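Local coordinates for protein pyridoxal 5'-phosphate synthase subunit PdxT (Thermus thermophilus, PDB 2YWD) that probably hydrolyses glutamine to glutamate and ammonia, and passes the ammonia to its partner subunit PdxS for the synthesis of pyridoxal 5'-phosphate, at residues 91-97 with 107-111; 102-106 with 141-145; 78-84 with 167-173. All coordinates share one frame; numbering follows the deposited sequence.

How the contacts relate
Burial and chemistry change together across the three contacts. The centre of contact 3 is about 3 Å from the centre of the chain, and it joins two parallel strands of the large mixed sheet by regular backbone bonds, apolar packing and the probable catalytic pair C81 and H172. Contacts 1 and 2 lie farther out, partly buried, and share strand 103-108 of the small three-stranded sheet; each has an arginine over an aromatic ring. They meet in the salt bridge from E108 to R142. Contact 2 also reaches contact 3, where L103 and F141 pack on A168. Contacts 1 and 3 do not touch: contact 1 holds a predicted glutamine-binding residue, contact 3 two predicted catalytic ones.

Contact 1. Residues 91-97 with 107-111; sequences IVGYPEQ and VERNA
R109 sends its guanidinium over the ring of Y94 and at the same time donates a hydrogen bond to Q97. The stack is nearly flat, with the planes 23° apart; NH1 sits above the middle of the ring, and CZ is 4.1 Å from the ring centroid, a cation-pi contact over the face. NH1 also reaches Q97 OE1 at 2.9 Å, in a rather bent bond to an oxygen tilted from the guanidinium plane, so that one nitrogen serves both partners. The bend of the arginine chain at chi3 (41°) turns its end back toward the loop, while its CD packs 4.0 Å from I91 CG2. An alanine in place of R109 would remove the cation from the Y94 ring and is likely to leave Q97 OE1 without this donor.

Beyond these groups, the backbones hold the loop to the strand. V92 N donates to V107 O at 2.9 Å, I91 pairs in parallel with V107, and a water bridges V92 O to R109 N. V92 CB rests 3.8 Å from E108 CG, whose carboxylate turns to R142 in a salt bridge. The second shell fixes Q97: its NE2 is bonded to S50 OG, and S50 is itself predicted to bind glutamine. The type II turn from I91 to Y94, with G93 at backbone angles that call for glycine, ends at the tyrosine whose ring face meets R109. The loop after strand 90-91 thus lies against the end of strand 103-108, beside the predicted glutamine site to which R109 is assigned, consistent with the class I amidotransferase family.

Contact 2. Residues 102-106 with 141-145; sequences VLEAW and FRRLG
An antiparallel pairing interrupted by a classic beta bulge joins strands 103-108 and 140-144 of the small three-stranded sheet. R142 and R143 both face W106, whose carbonyl oxygen takes R142 N at 2.7 Å and, more weakly, R143 N at 3.4 Å. Past the bulge the pairing goes on: W106 N donates to R143 O in a fairly straight bond of 166°, and G145 N donates to the O of E104, the centre of an inverse gamma turn, at 2.8 Å. G145 lies so close to E104 CB that a side chain at its position would clash with it.

On the face carrying W106 and R143, the two side chains run alongside each other in the same direction. R143 NE lies above the indole, and CZ is 3.9 Å from the centroid of the six-membered ring, a cation-pi contact over the face. The guanidinium is not laid flat, its plane being turned 55° from that of the indole. A bend at chi3 (-51°) carries it back across the ring.

The other face is apolar. A105 CB meets L144 CD2 at 3.6 Å and comes to the edge of the F141 ring; L103 CD2 approaches the same ring obliquely. V161 and A168 of the large sheet touch F141 as well, which joins the small sheet to the large one.

The two faces thus differ in chemistry: that of A105 and L144 is held by apolar contact, whereas the exposed one sets an arginine's positive charge over the indole, an attraction that is probably partly electrostatic.

Contact 3. Residues 78-84 with 167-173; sequences FGTCAGA and LASSFHP
L167 meets F78 at the start of the parallel pairing. Its CD2 lies over one face of the phenylalanine ring, 3.8 Å from the centroid, in a CH-pi contact, and its carbonyl oxygen accepts G79 N while lying in plane at the ring edge. F78 has CG anti to its backbone nitrogen (chi1 -177°), which carries the ring alongside the leucine; T80 CG2 takes the opposite face. A168 follows on the other side of the sheet, its CB 4.0 Å from A84 CB of the helix that begins at A82.

S169 carries the pairing to its end. Its N donates to G79 O, and its O accepts C81 N at 2.9 Å in a nearly straight bond of 169°. The hydroxyl, placed between backbone N and carbonyl carbon, donates to F171 O at 2.9 Å and packs against T80 CG2; this ties the turn back onto the strand.

After S170 and F171 the chain brings H172 round to C81. Its CE1 is 3.4 Å from C81 CB, and NE2 is 3.7 Å from C81 SG, which approaches the imidazole obliquely. Through its other ring nitrogen, ND1, H172 is hydrogen-bonded to E174. P173 closes the segment: its CG touches F78 CZ and its CD touches T80 CG2.

C81 stands at the N-cap with a positive phi of 61°, consistent with a nucleophile elbow, and a side chain at G79 or G83 would clash in this tight turn. The arrangement is consistent with a Cys-His-Glu charge relay, as predicted for this glutaminase: backbone bonds fix the cysteine, E174 probably helps to orient the histidine, and the sulfur lies near NE2 and CE1, obliquely to the ring.

Contact 1. Residues 91-97 with 107-111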
ATOM      1  N   ILE A  91       9.850 -10.164  -4.096  1.00 13.46           N
ATOM      2  CA  ILE A  91      10.679  -9.076  -3.600  1.00 14.83           C
ATOM      3  C   ILE A  91      12.085  -9.430  -4.060  1.00 14.41           C
ATOM      4  O   ILE A  91      12.661 -10.423  -3.610  1.00 14.97           O
ATOM      5  CB  ILE A  91      10.646  -8.983  -2.064  1.00 12.77           C
ATOM      6  CG1 ILE A  91       9.219  -8.684  -1.596  1.00 13.74           C
ATOM      7  CG2 ILE A  91      11.603  -7.891  -1.588  1.00 12.40           C
ATOM      8  CD1 ILE A  91       9.063  -8.639  -0.085  1.00 14.44           C
ATOM      9  N   VAL A  92      12.624  -8.625  -4.969  1.00 13.73           N
ATOM     10  CA  VAL A  92      13.956  -8.864  -5.518  1.00 15.21           C
ATOM     11  C   VAL A  92      15.040  -8.998  -4.450  1.00 15.84           C
ATOM     12  O   VAL A  92      15.246  -8.089  -3.644  1.00 16.11           O
ATOM     13  CB  VAL A  92      14.358  -7.731  -6.488  1.00 15.09           C
ATOM     14  CG1 VAL A  92      15.708  -8.047  -7.129  1.00 17.74           C
ATOM     15  CG2 VAL A  92      13.285  -7.554  -7.550  1.00 16.36           C
ATOM     16  N   GLY A  93      15.727 -10.138  -4.451  1.00 15.35           N
ATOM     17  CA  GLY A  93      16.796 -10.364  -3.492  1.00 15.38           C
ATOM     18  C   GLY A  93      16.383 -10.930  -2.143  1.00 15.72           C
ATOM     19  O   GLY A  93      17.242 -11.316  -1.349  1.00 15.27           O
ATOM     20  N   TYR A  94      15.077 -10.980  -1.882  1.00 15.21           N
ATOM     21  CA  TYR A  94      14.547 -11.494  -0.616  1.00 17.03           C
ATOM     22  C   TYR A  94      13.356 -12.408  -0.898  1.00 17.29           C
ATOM     23  O   TYR A  94      12.232 -12.138  -0.467  1.00 16.32           O
ATOM     24  CB  TYR A  94      14.101 -10.330   0.273  1.00 16.55           C
ATOM     25  CG  TYR A  94      15.220  -9.388   0.634  1.00 17.12           C
ATOM     26  CD1 TYR A  94      16.077  -9.666   1.699  1.00 18.76           C
ATOM     27  CD2 TYR A  94      15.452  -8.237  -0.117  1.00 17.93           C
ATOM     28  CE1 TYR A  94      17.142  -8.820   2.006  1.00 20.29           C
ATOM     29  CE2 TYR A  94      16.511  -7.387   0.177  1.00 19.53           C
ATOM     30  CZ  TYR A  94      17.352  -7.682   1.239  1.00 21.59           C
ATOM     31  OH  TYR A  94      18.390  -6.835   1.535  1.00 22.14           O
ATOM     32  N   PRO A  95      13.590 -13.509  -1.621  1.00 18.34           N
ATOM     33  CA  PRO A  95      12.525 -14.455  -1.962  1.00 18.87           C
ATOM     34  C   PRO A  95      11.737 -15.020  -0.784  1.00 18.91           C
ATOM     35  O   PRO A  95      10.559 -15.344  -0.924  1.00 20.87           O
ATOM     36  CB  PRO A  95      13.265 -15.544  -2.741  1.00 19.43           C
ATOM     37  CG  PRO A  95      14.637 -15.508  -2.145  1.00 19.48           C
ATOM     38  CD  PRO A  95      14.903 -14.028  -2.046  1.00 19.75           C
ATOM     39  N   GLU A  96      12.374 -15.129   0.376  1.00 19.19           N
ATOM     40  CA  GLU A  96      11.691 -15.685   1.536  1.00 20.76           C
ATOM     41  C   GLU A  96      11.146 -14.667   2.529  1.00 19.96           C
ATOM     42  O   GLU A  96      10.690 -15.040   3.614  1.00 17.26           O
ATOM     43  CB  GLU A  96      12.611 -16.672   2.261  1.00 24.14           C
ATOM     44  CG  GLU A  96      12.987 -17.887   1.415  1.00 27.27           C
ATOM     45  CD  GLU A  96      11.779 -18.528   0.747  1.00 31.07           C
ATOM     46  OE1 GLU A  96      10.812 -18.883   1.460  1.00 32.91           O
ATOM     47  OE2 GLU A  96      11.796 -18.676  -0.494  1.00 32.78           O
ATOM     48  N   GLN A  97      11.171 -13.388   2.167  1.00 17.61           N
ATOM     49  CA  GLN A  97      10.655 -12.366   3.072  1.00 16.49           C
ATOM     50  C   GLN A  97       9.152 -12.538   3.275  1.00 16.17           C
ATOM     51  O   GLN A  97       8.388 -12.619   2.309  1.00 14.70           O
ATOM     52  CB  GLN A  97      10.932 -10.960   2.530  1.00 16.02           C
ATOM     53  CG  GLN A  97      10.484  -9.850   3.486  1.00 15.00           C
ATOM     54  CD  GLN A  97      10.966  -8.476   3.062  1.00 13.52           C
ATOM     55  OE1 GLN A  97      12.136  -8.295   2.724  1.00 13.30           O
ATOM     56  NE2 GLN A  97      10.072  -7.496   3.096  1.00 11.17           N
ATOM     57  N   VAL A 107       9.140  -6.339  -6.863  1.00 12.70           N
ATOM     58  CA  VAL A 107       9.540  -5.085  -6.242  1.00 11.95           C
ATOM     59  C   VAL A 107      10.909  -5.183  -5.593  1.00 12.16           C
ATOM     60  O   VAL A 107      11.208  -6.152  -4.896  1.00 11.81           O
ATOM     61  CB  VAL A 107       8.533  -4.650  -5.155  1.00 13.13           C
ATOM     62  CG1 VAL A 107       9.038  -3.397  -4.448  1.00 12.40           C
ATOM     63  CG2 VAL A 107       7.169  -4.390  -5.781  1.00 11.93           C
ATOM     64  N   GLU A 108      11.742  -4.174  -5.822  1.00 10.59           N
ATOM     65  CA  GLU A 108      13.064  -4.152  -5.214  1.00 12.14           C
ATOM     66  C   GLU A 108      13.066  -3.041  -4.169  1.00 12.43           C
ATOM     67  O   GLU A 108      12.736  -1.890  -4.464  1.00 11.22           O
ATOM     68  CB  GLU A 108      14.152  -3.892  -6.258  1.00 12.86           C
ATOM     69  CG  GLU A 108      15.550  -4.192  -5.730  1.00 12.54           C
ATOM     70  CD  GLU A 108      16.649  -3.848  -6.713  1.00 16.82           C
ATOM     71  OE1 GLU A 108      16.348  -3.669  -7.914  1.00 14.27           O
ATOM     72  OE2 GLU A 108      17.820  -3.767  -6.277  1.00 14.83           O
ATOM     73  N   ARG A 109      13.424  -3.397  -2.942  1.00 11.46           N
ATOM     74  CA  ARG A 109      13.456  -2.444  -1.841  1.00 11.54           C
ATOM     75  C   ARG A 109      14.506  -1.349  -2.034  1.00 12.27           C
ATOM     76  O   ARG A 109      15.584  -1.606  -2.572  1.00 10.00           O
ATOM     77  CB  ARG A 109      13.722  -3.198  -0.530  1.00 11.24           C
ATOM     78  CG  ARG A 109      12.537  -4.032  -0.042  1.00 12.18           C
ATOM     79  CD  ARG A 109      12.978  -5.089   0.968  1.00 12.33           C
ATOM     80  NE  ARG A 109      13.963  -4.555   1.903  1.00 12.23           N
ATOM     81  CZ  ARG A 109      14.644  -5.285   2.778  1.00 13.87           C
ATOM     82  NH1 ARG A 109      14.448  -6.595   2.858  1.00 12.22           N
ATOM     83  NH2 ARG A 109      15.550  -4.706   3.554  1.00 14.28           N
ATOM     84  N   ASN A 110      14.159  -0.129  -1.612  1.00 11.46           N
ATOM     85  CA  ASN A 110      15.045   1.045  -1.661  1.00 11.57           C
ATOM     86  C   ASN A 110      16.048   0.963  -2.817  1.00 12.78           C
ATOM     87  O   ASN A 110      17.265   0.918  -2.607  1.00 11.78           O
ATOM     88  CB  ASN A 110      15.771   1.150  -0.310  1.00 12.55           C
ATOM     89  CG  ASN A 110      16.607   2.404  -0.179  1.00 13.81           C
ATOM     90  OD1 ASN A 110      16.362   3.402  -0.849  1.00 11.87           O
ATOM     91  ND2 ASN A 110      17.594   2.362   0.711  1.00 15.83           N
ATOM     92  N   ALA A 111      15.526   0.985  -4.039  1.00 12.07           N
ATOM     93  CA  ALA A 111      16.357   0.831  -5.225  1.00 13.67           C
ATOM     94  C   ALA A 111      16.445   1.989  -6.212  1.00 13.18           C
ATOM     95  O   ALA A 111      16.873   1.780  -7.350  1.00 14.01           O
ATOM     96  CB  ALA A 111      15.910  -0.434  -5.971  1.00 15.21           C
TER
HETATM   97  O   HOH W   1      14.688  -5.787  -2.484  1.00 13.91           O

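Contact 2. Residues 102-106 with 141-145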
ATOM      1  N   VAL A 102      -0.014 -10.985  -3.081  1.00 14.82           N
ATOM      2  CA  VAL A 102      -1.153 -11.106  -3.986  1.00 16.61           C
ATOM      3  C   VAL A 102      -0.969 -10.278  -5.261  1.00 16.24           C
ATOM      4  O   VAL A 102      -1.498 -10.624  -6.318  1.00 16.47           O
ATOM      5  CB  VAL A 102      -2.470 -10.676  -3.284  1.00 18.14           C
ATOM      6  CG1 VAL A 102      -2.406  -9.208  -2.894  1.00 17.78           C
ATOM      7  CG2 VAL A 102      -3.658 -10.936  -4.197  1.00 21.52           C
ATOM      8  N   LEU A 103      -0.215  -9.188  -5.161  1.00 14.14           N
ATOM      9  CA  LEU A 103       0.022  -8.321  -6.312  1.00 13.76           C
ATOM     10  C   LEU A 103       1.056  -8.924  -7.264  1.00 14.37           C
ATOM     11  O   LEU A 103       2.178  -9.232  -6.858  1.00 13.56           O
ATOM     12  CB  LEU A 103       0.500  -6.948  -5.832  1.00 16.20           C
ATOM     13  CG  LEU A 103       0.858  -5.919  -6.905  1.00 17.01           C
ATOM     14  CD1 LEU A 103      -0.393  -5.529  -7.674  1.00 17.58           C
ATOM     15  CD2 LEU A 103       1.492  -4.698  -6.252  1.00 17.48           C
ATOM     16  N   GLU A 104       0.675  -9.096  -8.528  1.00 15.42           N
ATOM     17  CA  GLU A 104       1.582  -9.653  -9.529  1.00 16.24           C
ATOM     18  C   GLU A 104       2.632  -8.619  -9.895  1.00 15.48           C
ATOM     19  O   GLU A 104       2.508  -7.920 -10.899  1.00 15.69           O
ATOM     20  CB  GLU A 104       0.816 -10.061 -10.789  1.00 19.14           C
ATOM     21  CG  GLU A 104      -0.079 -11.279 -10.627  1.00 22.93           C
ATOM     22  CD  GLU A 104       0.690 -12.535 -10.260  1.00 24.65           C
ATOM     23  OE1 GLU A 104       1.819 -12.721 -10.763  1.00 27.00           O
ATOM     24  OE2 GLU A 104       0.152 -13.347  -9.479  1.00 28.11           O
ATOM     25  N   ALA A 105       3.670  -8.525  -9.077  1.00 14.92           N
ATOM     26  CA  ALA A 105       4.726  -7.564  -9.326  1.00 14.31           C
ATOM     27  C   ALA A 105       6.033  -7.984  -8.676  1.00 14.22           C
ATOM     28  O   ALA A 105       6.040  -8.738  -7.708  1.00 14.89           O
ATOM     29  CB  ALA A 105       4.308  -6.196  -8.801  1.00 16.41           C
ATOM     30  N   TRP A 106       7.134  -7.500  -9.241  1.00 13.35           N
ATOM     31  CA  TRP A 106       8.474  -7.751  -8.726  1.00 14.75           C
ATOM     32  C   TRP A 106       8.899  -6.404  -8.166  1.00 13.60           C
ATOM     33  O   TRP A 106       8.995  -5.430  -8.912  1.00 13.06           O
ATOM     34  CB  TRP A 106       9.425  -8.141  -9.859  1.00 20.10           C
ATOM     35  CG  TRP A 106       9.368  -9.582 -10.259  1.00 25.60           C
ATOM     36  CD1 TRP A 106       8.255 -10.361 -10.380  1.00 27.72           C
ATOM     37  CD2 TRP A 106      10.477 -10.406 -10.634  1.00 29.16           C
ATOM     38  NE1 TRP A 106       8.601 -11.623 -10.809  1.00 28.67           N
ATOM     39  CE2 TRP A 106       9.961 -11.676 -10.972  1.00 30.28           C
ATOM     40  CE3 TRP A 106      11.860 -10.192 -10.719  1.00 32.44           C
ATOM     41  CZ2 TRP A 106      10.779 -12.730 -11.390  1.00 33.08           C
ATOM     42  CZ3 TRP A 106      12.675 -11.241 -11.137  1.00 34.10           C
ATOM     43  CH2 TRP A 106      12.129 -12.495 -11.466  1.00 34.43           C
ATOM     44  N   PHE A 141       9.213  -0.701  -8.614  1.00 12.57           N
ATOM     45  CA  PHE A 141       8.410  -1.744  -9.236  1.00 12.79           C
ATOM     46  C   PHE A 141       9.219  -2.176 -10.459  1.00 13.90           C
ATOM     47  O   PHE A 141       9.217  -1.485 -11.476  1.00 13.25           O
ATOM     48  CB  PHE A 141       7.059  -1.179  -9.683  1.00 12.42           C
ATOM     49  CG  PHE A 141       6.102  -0.917  -8.553  1.00 13.01           C
ATOM     50  CD1 PHE A 141       5.475  -1.972  -7.898  1.00 13.40           C
ATOM     51  CD2 PHE A 141       5.807   0.387  -8.162  1.00 12.27           C
ATOM     52  CE1 PHE A 141       4.562  -1.736  -6.868  1.00 14.43           C
ATOM     53  CE2 PHE A 141       4.895   0.636  -7.132  1.00 12.36           C
ATOM     54  CZ  PHE A 141       4.272  -0.428  -6.486  1.00 16.10           C
ATOM     55  N   ARG A 142       9.910  -3.310 -10.359  1.00 14.45           N
ATOM     56  CA  ARG A 142      10.741  -3.789 -11.462  1.00 16.93           C
ATOM     57  C   ARG A 142       9.964  -4.422 -12.615  1.00 19.43           C
ATOM     58  O   ARG A 142      10.234  -4.127 -13.785  1.00 21.12           O
ATOM     59  CB  ARG A 142      11.795  -4.769 -10.937  1.00 16.32           C
ATOM     60  CG  ARG A 142      12.854  -4.123 -10.037  1.00 12.89           C
ATOM     61  CD  ARG A 142      13.666  -3.073 -10.793  1.00 14.85           C
ATOM     62  NE  ARG A 142      14.836  -2.638 -10.030  1.00 15.04           N
ATOM     63  CZ  ARG A 142      15.713  -1.732 -10.447  1.00 16.39           C
ATOM     64  NH1 ARG A 142      15.561  -1.147 -11.632  1.00 16.23           N
ATOM     65  NH2 ARG A 142      16.750  -1.413  -9.680  1.00 14.89           N
ATOM     66  N   ARG A 143       9.017  -5.296 -12.296  1.00 18.71           N
ATOM     67  CA  ARG A 143       8.205  -5.936 -13.330  1.00 21.90           C
ATOM     68  C   ARG A 143       6.765  -6.023 -12.859  1.00 20.63           C
ATOM     69  O   ARG A 143       6.508  -6.138 -11.660  1.00 18.71           O
ATOM     70  CB  ARG A 143       8.712  -7.343 -13.646  1.00 24.07           C
ATOM     71  CG  ARG A 143      10.177  -7.411 -14.034  1.00 32.11           C
ATOM     72  CD  ARG A 143      10.477  -8.664 -14.842  1.00 36.26           C
ATOM     73  NE  ARG A 143       9.980  -9.878 -14.200  1.00 39.99           N
ATOM     74  CZ  ARG A 143      10.095 -11.096 -14.722  1.00 43.63           C
ATOM     75  NH1 ARG A 143      10.694 -11.261 -15.895  1.00 44.35           N
ATOM     76  NH2 ARG A 143       9.610 -12.148 -14.077  1.00 44.56           N
ATOM     77  N   LEU A 144       5.832  -5.971 -13.805  1.00 18.64           N
ATOM     78  CA  LEU A 144       4.410  -6.043 -13.486  1.00 19.19           C
ATOM     79  C   LEU A 144       3.712  -7.094 -14.340  1.00 19.64           C
ATOM     80  O   LEU A 144       4.004  -7.231 -15.527  1.00 19.83           O
ATOM     81  CB  LEU A 144       3.750  -4.681 -13.723  1.00 16.83           C
ATOM     82  CG  LEU A 144       4.335  -3.494 -12.952  1.00 19.15           C
ATOM     83  CD1 LEU A 144       3.604  -2.217 -13.345  1.00 17.40           C
ATOM     84  CD2 LEU A 144       4.212  -3.742 -11.453  1.00 17.87           C
ATOM     85  N   GLY A 145       2.790  -7.833 -13.730  1.00 20.27           N
ATOM     86  CA  GLY A 145       2.057  -8.851 -14.460  1.00 21.18           C
ATOM     87  C   GLY A 145       1.110  -8.213 -15.460  1.00 22.43           C
ATOM     88  O   GLY A 145       0.828  -7.016 -15.381  1.00 20.48           O
TER

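Contact 3. Residues 78-84 with 167-173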
ATOM      1  N   PHE A  78      -4.659  -1.242   0.134  1.00 11.31           N
ATOM      2  CA  PHE A  78      -3.874  -0.120  -0.363  1.00 10.93           C
ATOM      3  C   PHE A  78      -2.566  -0.176   0.420  1.00 10.46           C
ATOM      4  O   PHE A  78      -2.552   0.044   1.631  1.00 11.71           O
ATOM      5  CB  PHE A  78      -4.591   1.215  -0.098  1.00 11.93           C
ATOM      6  CG  PHE A  78      -3.867   2.431  -0.652  1.00 12.67           C
ATOM      7  CD1 PHE A  78      -2.827   2.294  -1.570  1.00 10.32           C
ATOM      8  CD2 PHE A  78      -4.253   3.717  -0.269  1.00 13.19           C
ATOM      9  CE1 PHE A  78      -2.185   3.417  -2.099  1.00 14.18           C
ATOM     10  CE2 PHE A  78      -3.619   4.846  -0.792  1.00 12.53           C
ATOM     11  CZ  PHE A  78      -2.584   4.698  -1.709  1.00 13.31           C
ATOM     12  N   GLY A  79      -1.479  -0.505  -0.270  1.00 10.88           N
ATOM     13  CA  GLY A  79      -0.186  -0.578   0.381  1.00 11.40           C
ATOM     14  C   GLY A  79       0.695   0.567  -0.075  1.00 10.59           C
ATOM     15  O   GLY A  79       0.803   0.832  -1.269  1.00 10.77           O
ATOM     16  N   THR A  80       1.321   1.248   0.878  1.00 11.52           N
ATOM     17  CA  THR A  80       2.195   2.372   0.576  1.00 10.99           C
ATOM     18  C   THR A  80       3.593   2.086   1.108  1.00 10.51           C
ATOM     19  O   THR A  80       3.760   1.821   2.296  1.00 10.09           O
ATOM     20  CB  THR A  80       1.676   3.677   1.230  1.00 10.66           C
ATOM     21  OG1 THR A  80       1.624   3.519   2.659  1.00  9.26           O
ATOM     22  CG2 THR A  80       0.285   3.995   0.724  1.00  9.59           C
ATOM     23  N   CYS A  81       4.589   2.144   0.226  1.00 10.61           N
ATOM     24  CA  CYS A  81       5.976   1.900   0.622  1.00 11.52           C
ATOM     25  C   CYS A  81       6.080   0.473   1.166  1.00 11.22           C
ATOM     26  O   CYS A  81       5.982  -0.487   0.402  1.00 11.62           O
ATOM     27  CB  CYS A  81       6.398   2.934   1.678  1.00 12.12           C
ATOM     28  SG  CYS A  81       8.111   2.803   2.305  1.00 20.96           S
ATOM     29  N   ALA A  82       6.264   0.329   2.474  1.00 10.81           N
ATOM     30  CA  ALA A  82       6.352  -0.998   3.089  1.00 12.09           C
ATOM     31  C   ALA A  82       5.128  -1.824   2.701  1.00 12.07           C
ATOM     32  O   ALA A  82       5.223  -3.028   2.469  1.00 11.50           O
ATOM     33  CB  ALA A  82       6.423  -0.864   4.605  1.00 10.73           C
ATOM     34  N   GLY A  83       3.973  -1.164   2.648  1.00 12.42           N
ATOM     35  CA  GLY A  83       2.744  -1.846   2.279  1.00 12.21           C
ATOM     36  C   GLY A  83       2.769  -2.373   0.853  1.00 12.25           C
ATOM     37  O   GLY A  83       2.197  -3.429   0.573  1.00 11.67           O
ATOM     38  N   ALA A  84       3.414  -1.637  -0.054  1.00 10.60           N
ATOM     39  CA  ALA A  84       3.517  -2.063  -1.451  1.00 10.37           C
ATOM     40  C   ALA A  84       4.428  -3.285  -1.531  1.00 10.51           C
ATOM     41  O   ALA A  84       4.179  -4.221  -2.296  1.00 11.03           O
ATOM     42  CB  ALA A  84       4.076  -0.930  -2.315  1.00  9.47           C
ATOM     43  N   LEU A 167      -4.370  -1.855  -4.447  1.00 12.31           N
ATOM     44  CA  LEU A 167      -3.699  -0.646  -4.898  1.00 12.05           C
ATOM     45  C   LEU A 167      -2.355  -0.547  -4.186  1.00 12.45           C
ATOM     46  O   LEU A 167      -2.259  -0.867  -3.000  1.00 12.36           O
ATOM     47  CB  LEU A 167      -4.562   0.568  -4.549  1.00 11.53           C
ATOM     48  CG  LEU A 167      -4.111   1.942  -5.036  1.00 12.00           C
ATOM     49  CD1 LEU A 167      -4.158   1.985  -6.558  1.00 13.86           C
ATOM     50  CD2 LEU A 167      -5.025   3.010  -4.446  1.00 12.67           C
ATOM     51  N   ALA A 168      -1.321  -0.104  -4.899  1.00 11.60           N
ATOM     52  CA  ALA A 168       0.001   0.015  -4.291  1.00 11.88           C
ATOM     53  C   ALA A 168       0.789   1.204  -4.826  1.00 11.72           C
ATOM     54  O   ALA A 168       0.766   1.485  -6.021  1.00 11.10           O
ATOM     55  CB  ALA A 168       0.790  -1.271  -4.508  1.00 10.91           C
ATOM     56  N   SER A 169       1.488   1.897  -3.932  1.00 11.02           N
ATOM     57  CA  SER A 169       2.299   3.049  -4.321  1.00 12.40           C
ATOM     58  C   SER A 169       3.685   2.967  -3.691  1.00 12.37           C
ATOM     59  O   SER A 169       3.849   2.422  -2.601  1.00 12.05           O
ATOM     60  CB  SER A 169       1.624   4.357  -3.884  1.00 11.50           C
ATOM     61  OG  SER A 169       1.545   4.453  -2.472  1.00 12.95           O
ATOM     62  N   SER A 170       4.688   3.502  -4.378  1.00 12.04           N
ATOM     63  CA  SER A 170       6.034   3.491  -3.824  1.00 12.31           C
ATOM     64  C   SER A 170       6.254   4.796  -3.059  1.00 13.92           C
ATOM     65  O   SER A 170       7.267   4.960  -2.370  1.00 15.48           O
ATOM     66  CB  SER A 170       7.078   3.335  -4.933  1.00 11.10           C
ATOM     67  OG  SER A 170       6.853   4.254  -5.982  1.00 13.80           O
ATOM     68  N   PHE A 171       5.289   5.711  -3.180  1.00 11.71           N
ATOM     69  CA  PHE A 171       5.339   7.006  -2.499  1.00 12.15           C
ATOM     70  C   PHE A 171       4.326   7.082  -1.352  1.00 11.60           C
ATOM     71  O   PHE A 171       3.484   6.199  -1.196  1.00 10.97           O
ATOM     72  CB  PHE A 171       5.099   8.146  -3.496  1.00 11.54           C
ATOM     73  CG  PHE A 171       3.793   8.051  -4.232  1.00 12.14           C
ATOM     74  CD1 PHE A 171       2.648   8.652  -3.725  1.00 11.69           C
ATOM     75  CD2 PHE A 171       3.713   7.363  -5.442  1.00 11.62           C
ATOM     76  CE1 PHE A 171       1.438   8.572  -4.409  1.00 12.69           C
ATOM     77  CE2 PHE A 171       2.508   7.278  -6.139  1.00 11.83           C
ATOM     78  CZ  PHE A 171       1.367   7.884  -5.620  1.00 12.54           C
ATOM     79  N   HIS A 172       4.410   8.150  -0.561  1.00 11.56           N
ATOM     80  CA  HIS A 172       3.554   8.334   0.609  1.00 10.24           C
ATOM     81  C   HIS A 172       2.465   9.394   0.465  1.00 11.31           C
ATOM     82  O   HIS A 172       2.685  10.566   0.780  1.00 11.95           O
ATOM     83  CB  HIS A 172       4.420   8.706   1.814  1.00 11.79           C
ATOM     84  CG  HIS A 172       5.426   7.664   2.188  1.00 13.84           C
ATOM     85  ND1 HIS A 172       5.158   6.664   3.097  1.00 15.51           N
ATOM     86  CD2 HIS A 172       6.703   7.472   1.783  1.00 16.37           C
ATOM     87  CE1 HIS A 172       6.229   5.903   3.239  1.00 17.79           C
ATOM     88  NE2 HIS A 172       7.182   6.372   2.453  1.00 15.21           N
ATOM     89  N   PRO A 173       1.271   9.000   0.006  1.00 10.97           N
ATOM     90  CA  PRO A 173       0.211  10.003  -0.133  1.00 12.10           C
ATOM     91  C   PRO A 173      -0.197  10.569   1.225  1.00 12.47           C
ATOM     92  O   PRO A 173      -0.679  11.701   1.316  1.00 13.56           O
ATOM     93  CB  PRO A 173      -0.921   9.220  -0.795  1.00 10.59           C
ATOM     94  CG  PRO A 173      -0.716   7.828  -0.266  1.00 11.27           C
ATOM     95  CD  PRO A 173       0.788   7.662  -0.377  1.00 12.28           C
TER